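Local atomic coordinates of HD-GYP domain-containing protein (Bdellovibrio bacteriovorus, PDB entry 3TM8), a protein that belongs to the HD-GYP family of cyclic-di-GMP phosphodiesterases, carries two iron ions in its HD domain, and probably acts in cyclic-di-GMP signalling. Residues V28-A41 against L53-L67. Numbering follows the deposited sequence.
Sequences VSTLRGDQKIDFNA and LRRGDSFEGERLKRL. With DMS (dimethyl sulfoxide), chain G.
Ile37 wedges its side chain between Leu53, Phe59 and the type II beta turn running from Arg54 to Asp57, where two loops join beside the antiparallel hairpin of strands 41-45 and 48-53. The hairpin ends at the hydrogen-bonded pair Ala41 and Leu53; beyond it the backbones stay linked by Ile37 N to Asp57 O and by Gly56 N to Ile37 O (2.8 Å), so Ile37 pairs through both its N and its O with the last two residues of the turn. From CB, which lies 3.9 Å from Asp57 O, the chain of Ile37 forks. CG1, placed between the backbone N and the carbonyl carbon (chi1 64°), passes Asp57 O and Arg54 O, and CD1 touches Arg54 O (3.5 Å) and then Leu53 CB (4.0 Å), the two side chains crossing at about a right angle. The other branch, CG2, meets the edge of the Phe59 ring, 4.1 Å from CE2. Leu67 CD1 lies over one face of that ring, near its rim, and also packs on Leu31 CB; Leu31 and Leu53 meet tip to tip through their CD1 methyls (3.6 Å). Helix 82-97 adds Tyr88 against Ile37, and strand 74-78 adds Met75 against Leu53. Toward the outside, Asn40 OD1 sits over one face of the Arg55 guanidinium, near its rim, with the planes 40° apart; the amide finds its stronger polar partner in Tyr42, and Arg55 NE forms a salt bridge with Glu81. Asp57 OD2 accepts from Arg54 N and Arg66 NH1 on opposite faces of its carboxylate, which ties the turn to the 3-10 segment 62-67. At the far end, a water accepts from Gly33 N (2.8 Å) and donates to Phe59 O (2.7 Å).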
loop_
_atom_site.group_PDB
_atom_site.type_symbol
_atom_site.label_atom_id
_atom_site.label_comp_id
_atom_site.label_asym_id
_atom_site.label_seq_id
_atom_site.Cartn_x
_atom_site.Cartn_y
_atom_site.Cartn_z
ATOM N N VAL A 28 9.858 -8.951 3.133
ATOM C CA VAL A 28 9.268 -9.533 4.326
ATOM C C VAL A 28 7.744 -9.622 4.260
ATOM O O VAL A 28 7.147 -10.481 4.902
ATOM C CB VAL A 28 9.753 -8.791 5.591
ATOM C CG1 VAL A 28 9.000 -9.261 6.830
ATOM C CG2 VAL A 28 11.259 -8.999 5.754
ATOM N N SER A 29 7.113 -8.758 3.468
ATOM C CA SER A 29 5.657 -8.809 3.366
ATOM C C SER A 29 5.143 -10.073 2.673
ATOM O O SER A 29 3.942 -10.302 2.650
ATOM C CB SER A 29 5.108 -7.569 2.669
ATOM O OG SER A 29 5.536 -7.535 1.328
ATOM N N THR A 30 6.045 -10.877 2.111
ATOM C CA THR A 30 5.669 -12.158 1.520
ATOM C C THR A 30 5.616 -13.304 2.532
ATOM O O THR A 30 5.288 -14.426 2.161
ATOM C CB THR A 30 6.602 -12.568 0.353
ATOM O OG1 THR A 30 7.925 -12.806 0.839
ATOM C CG2 THR A 30 6.621 -11.508 -0.742
ATOM N N LEU A 31 5.970 -13.038 3.790
ATOM C CA LEU A 31 5.954 -14.069 4.832
ATOM C C LEU A 31 4.701 -13.888 5.676
ATOM O O LEU A 31 4.672 -13.072 6.599
ATOM C CB LEU A 31 7.224 -13.997 5.689
ATOM C CG LEU A 31 8.509 -14.207 4.883
ATOM C CD1 LEU A 31 9.729 -13.910 5.759
ATOM C CD2 LEU A 31 8.589 -15.622 4.296
ATOM N N ARG A 32 3.645 -14.614 5.314
ATOM C CA ARG A 32 2.336 -14.394 5.905
ATOM C C ARG A 32 1.575 -15.703 5.963
ATOM O O ARG A 32 1.867 -16.633 5.207
ATOM C CB ARG A 32 1.513 -13.399 5.065
ATOM C CG ARG A 32 2.082 -11.984 4.957
ATOM C CD ARG A 32 1.937 -11.186 6.263
ATOM N NE ARG A 32 2.562 -9.859 6.166
ATOM C CZ ARG A 32 1.953 -8.754 5.737
ATOM N NH1 ARG A 32 0.672 -8.771 5.406
ATOM N NH2 ARG A 32 2.623 -7.614 5.666
ATOM N N GLY A 33 0.587 -15.767 6.847
ATOM C CA GLY A 33 -0.318 -16.896 6.879
ATOM C C GLY A 33 0.250 -18.132 7.541
ATOM O O GLY A 33 1.368 -18.128 8.074
ATOM N N ASP A 34 -0.534 -19.202 7.488
ATOM C CA ASP A 34 -0.258 -20.416 8.248
ATOM C C ASP A 34 0.594 -21.472 7.530
ATOM O O ASP A 34 0.926 -22.498 8.124
ATOM C CB ASP A 34 -1.568 -21.038 8.763
ATOM C CG ASP A 34 -2.514 -21.450 7.642
ATOM O OD1 ASP A 34 -2.525 -20.811 6.568
ATOM O OD2 ASP A 34 -3.259 -22.430 7.843
ATOM N N GLN A 35 0.964 -21.233 6.274
ATOM C CA GLN A 35 1.810 -22.197 5.573
ATOM C C GLN A 35 3.185 -22.269 6.235
ATOM O O GLN A 35 3.801 -21.248 6.504
ATOM C CB GLN A 35 1.963 -21.875 4.081
ATOM C CG GLN A 35 2.786 -22.938 3.359
ATOM C CD GLN A 35 3.101 -22.640 1.901
ATOM O OE1 GLN A 35 3.841 -23.397 1.267
ATOM N NE2 GLN A 35 2.558 -21.543 1.363
ATOM N N LYS A 36 3.665 -23.480 6.496
ATOM C CA LYS A 36 4.980 -23.639 7.113
ATOM C C LYS A 36 6.068 -23.408 6.077
ATOM O O LYS A 36 6.012 -23.963 4.976
ATOM C CB LYS A 36 5.133 -25.034 7.729
ATOM C CG LYS A 36 4.158 -25.328 8.855
ATOM C CD LYS A 36 4.504 -26.647 9.527
ATOM C CE LYS A 36 3.480 -27.022 10.585
ATOM N NZ LYS A 36 3.830 -28.311 11.247
ATOM N N ILE A 37 7.067 -22.601 6.416
ATOM C CA ILE A 37 8.140 -22.337 5.471
ATOM C C ILE A 37 9.082 -23.534 5.410
ATOM O O ILE A 37 9.365 -24.149 6.429
ATOM C CB ILE A 37 8.914 -21.033 5.811
ATOM C CG1 ILE A 37 9.640 -21.137 7.152
ATOM C CG2 ILE A 37 7.966 -19.829 5.799
ATOM C CD1 ILE A 37 10.448 -19.870 7.500
ATOM N N ASP A 38 9.550 -23.874 4.213
ATOM C CA ASP A 38 10.517 -24.959 4.034
ATOM C C ASP A 38 11.859 -24.357 3.627
ATOM O O ASP A 38 12.537 -24.862 2.729
ATOM C CB ASP A 38 10.026 -25.953 2.973
ATOM C CG ASP A 38 10.981 -27.124 2.761
ATOM O OD1 ASP A 38 11.591 -27.586 3.743
ATOM O OD2 ASP A 38 11.125 -27.583 1.602
ATOM N N PHE A 39 12.217 -23.260 4.288
ATOM C CA PHE A 39 13.495 -22.578 4.095
ATOM C C PHE A 39 13.811 -21.773 5.355
ATOM O O PHE A 39 12.902 -21.386 6.089
ATOM C CB PHE A 39 13.434 -21.628 2.893
ATOM C CG PHE A 39 12.232 -20.717 2.900
ATOM C CD1 PHE A 39 12.275 -19.472 3.513
ATOM C CD2 PHE A 39 11.055 -21.114 2.291
ATOM C CE1 PHE A 39 11.152 -18.642 3.520
ATOM C CE2 PHE A 39 9.933 -20.298 2.301
ATOM C CZ PHE A 39 9.979 -19.060 2.909
ATOM N N ASN A 40 15.094 -21.548 5.632
ATOM C CA ASN A 40 15.483 -20.564 6.643
ATOM C C ASN A 40 15.345 -19.149 6.097
ATOM O O ASN A 40 15.421 -18.938 4.893
ATOM C CB ASN A 40 16.959 -20.726 7.014
ATOM C CG ASN A 40 17.240 -21.933 7.884
ATOM O OD1 ASN A 40 16.336 -22.552 8.465
ATOM N ND2 ASN A 40 18.528 -22.257 8.000
ATOM N N ALA A 41 15.216 -18.168 6.990
ATOM C CA ALA A 41 15.309 -16.763 6.589
ATOM C C ALA A 41 16.195 -16.006 7.569
ATOM O O ALA A 41 16.168 -16.256 8.780
ATOM C CB ALA A 41 13.933 -16.112 6.465
ATOM N N LEU A 53 14.389 -16.870 11.041
ATOM C CA LEU A 53 13.258 -17.770 10.839
ATOM C C LEU A 53 13.770 -19.138 10.419
ATOM O O LEU A 53 14.657 -19.251 9.572
ATOM C CB LEU A 53 12.312 -17.217 9.769
ATOM C CG LEU A 53 11.900 -15.753 9.949
ATOM C CD1 LEU A 53 11.009 -15.313 8.792
ATOM C CD2 LEU A 53 11.205 -15.525 11.284
ATOM N N ARG A 54 13.191 -20.179 10.996
ATOM C CA ARG A 54 13.669 -21.529 10.742
ATOM C C ARG A 54 12.662 -22.355 9.973
ATOM O O ARG A 54 11.468 -22.098 10.033
ATOM C CB ARG A 54 14.006 -22.205 12.063
ATOM C CG ARG A 54 15.242 -21.635 12.708
ATOM C CD ARG A 54 15.325 -22.023 14.156
ATOM N NE ARG A 54 16.575 -21.565 14.747
ATOM C CZ ARG A 54 16.818 -20.306 15.094
ATOM N NH1 ARG A 54 15.893 -19.370 14.907
ATOM N NH2 ARG A 54 17.987 -19.982 15.626
ATOM N N ARG A 55 13.159 -23.360 9.258
ATOM C CA ARG A 55 12.293 -24.296 8.562
ATOM C C ARG A 55 11.202 -24.771 9.516
ATOM O O ARG A 55 11.483 -25.178 10.644
ATOM C CB ARG A 55 13.101 -25.479 8.008
ATOM C CG ARG A 55 14.223 -25.044 7.068
ATOM C CD ARG A 55 15.036 -26.200 6.458
ATOM N NE ARG A 55 16.194 -25.623 5.785
ATOM C CZ ARG A 55 17.364 -25.418 6.376
ATOM N NH1 ARG A 55 17.549 -25.818 7.626
ATOM N NH2 ARG A 55 18.353 -24.838 5.709
ATOM N N GLY A 56 9.955 -24.694 9.069
ATOM C CA GLY A 56 8.825 -25.130 9.870
ATOM C C GLY A 56 8.033 -23.986 10.487
ATOM O O GLY A 56 6.932 -24.192 10.995
ATOM N N ASP A 57 8.581 -22.776 10.452
ATOM C CA ASP A 57 7.879 -21.623 11.032
ATOM C C ASP A 57 6.681 -21.162 10.190
ATOM O O ASP A 57 6.644 -21.351 8.976
ATOM C CB ASP A 57 8.830 -20.438 11.240
ATOM C CG ASP A 57 9.855 -20.683 12.333
ATOM O OD1 ASP A 57 9.747 -21.706 13.038
ATOM O OD2 ASP A 57 10.762 -19.839 12.484
ATOM N N SER A 58 5.704 -20.548 10.845
ATOM C CA SER A 58 4.586 -19.920 10.134
ATOM C C SER A 58 4.205 -18.618 10.833
ATOM O O SER A 58 4.743 -18.301 11.894
ATOM C CB SER A 58 3.381 -20.860 10.031
ATOM O OG SER A 58 2.900 -21.202 11.316
ATOM N N PHE A 59 3.275 -17.866 10.247
ATOM C CA PHE A 59 3.102 -16.474 10.646
ATOM C C PHE A 59 1.662 -16.031 10.790
ATOM O O PHE A 59 1.364 -14.832 10.780
ATOM C CB PHE A 59 3.904 -15.585 9.693
ATOM C CG PHE A 59 5.349 -15.937 9.705
ATOM C CD1 PHE A 59 6.147 -15.530 10.762
ATOM C CD2 PHE A 59 5.884 -16.794 8.752
ATOM C CE1 PHE A 59 7.465 -15.911 10.839
ATOM C CE2 PHE A 59 7.214 -17.180 8.822
ATOM C CZ PHE A 59 8.004 -16.738 9.868
ATOM N N GLU A 60 0.777 -17.004 10.972
ATOM C CA GLU A 60 -0.639 -16.709 11.154
ATOM C C GLU A 60 -0.913 -16.130 12.548
ATOM O O GLU A 60 -0.192 -16.416 13.509
ATOM C CB GLU A 60 -1.476 -17.970 10.906
ATOM C CG GLU A 60 -1.536 -18.971 12.068
ATOM C CD GLU A 60 -0.293 -19.841 12.223
ATOM O OE1 GLU A 60 0.653 -19.722 11.417
ATOM O OE2 GLU A 60 -0.273 -20.661 13.166
ATOM N N GLY A 61 -1.954 -15.309 12.656
ATOM C CA GLY A 61 -2.359 -14.759 13.942
ATOM C C GLY A 61 -1.248 -14.014 14.660
ATOM O O GLY A 61 -0.563 -13.185 14.065
ATOM N N GLU A 62 -1.063 -14.323 15.940
ATOM C CA GLU A 62 -0.066 -13.642 16.763
ATOM C C GLU A 62 1.371 -13.941 16.340
ATOM O O GLU A 62 2.297 -13.220 16.718
ATOM C CB GLU A 62 -0.258 -13.984 18.243
ATOM C CG GLU A 62 -1.581 -13.505 18.819
ATOM C CD GLU A 62 -1.716 -13.796 20.303
ATOM O OE1 GLU A 62 -0.830 -14.477 20.862
ATOM O OE2 GLU A 62 -2.709 -13.342 20.911
ATOM N N ARG A 63 1.560 -14.991 15.551
ATOM C CA ARG A 63 2.898 -15.327 15.082
ATOM C C ARG A 63 3.453 -14.239 14.175
ATOM O O ARG A 63 4.663 -14.126 14.008
ATOM C CB ARG A 63 2.917 -16.685 14.380
ATOM C CG ARG A 63 2.689 -17.850 15.328
ATOM C CD ARG A 63 2.657 -19.193 14.607
ATOM N NE ARG A 63 2.572 -20.290 15.569
ATOM C CZ ARG A 63 2.261 -21.544 15.263
ATOM N NH1 ARG A 63 1.992 -21.879 14.006
ATOM N NH2 ARG A 63 2.211 -22.466 16.216
ATOM N N LEU A 64 2.576 -13.424 13.597
ATOM C CA LEU A 64 3.030 -12.353 12.725
ATOM C C LEU A 64 3.824 -11.291 13.482
ATOM O O LEU A 64 4.597 -10.554 12.884
ATOM C CB LEU A 64 1.853 -11.717 11.986
ATOM C CG LEU A 64 2.226 -10.722 10.887
ATOM C CD1 LEU A 64 3.162 -11.350 9.858
ATOM C CD2 LEU A 64 0.964 -10.184 10.234
ATOM N N LYS A 65 3.643 -11.222 14.797
ATOM C CA LYS A 65 4.374 -10.243 15.601
ATOM C C LYS A 65 5.890 -10.385 15.457
ATOM O O LYS A 65 6.633 -9.417 15.624
ATOM C CB LYS A 65 3.959 -10.340 17.070
ATOM C CG LYS A 65 2.512 -9.960 17.317
ATOM C CD LYS A 65 2.124 -10.211 18.763
ATOM C CE LYS A 65 0.630 -10.025 18.975
ATOM N NZ LYS A 65 0.212 -10.456 20.336
ATOM N N ARG A 66 6.344 -11.590 15.139
ATOM C CA ARG A 66 7.764 -11.826 14.901
ATOM C C ARG A 66 8.307 -10.976 13.749
ATOM O O ARG A 66 9.518 -10.795 13.624
ATOM C CB ARG A 66 8.019 -13.306 14.598
ATOM C CG ARG A 66 7.532 -14.277 15.664
ATOM C CD ARG A 66 7.958 -15.697 15.324
ATOM N NE ARG A 66 9.410 -15.846 15.397
ATOM C CZ ARG A 66 10.116 -16.746 14.723
ATOM N NH1 ARG A 66 9.514 -17.597 13.900
ATOM N NH2 ARG A 66 11.434 -16.792 14.869
ATOM N N LEU A 67 7.413 -10.475 12.901
ATOM C CA LEU A 67 7.814 -9.708 11.730
ATOM C C LEU A 67 7.349 -8.255 11.798
ATOM O O LEU A 67 7.549 -7.503 10.847
ATOM C CB LEU A 67 7.273 -10.364 10.455
ATOM C CG LEU A 67 7.777 -11.793 10.252
ATOM C CD1 LEU A 67 7.148 -12.430 9.011
ATOM C CD2 LEU A 67 9.303 -11.819 10.176
HETATM S S DMS G . 6.054 -7.481 7.813
HETATM O O DMS G . 5.410 -7.172 6.175
HETATM C C1 DMS G . 6.502 -5.854 8.473
HETATM C C2 DMS G . 4.735 -7.927 8.971
HETATM O O HOH W 1 -0.028 -13.750 8.735
HETATM O O HOH W 2 0.600 -23.344 10.803
#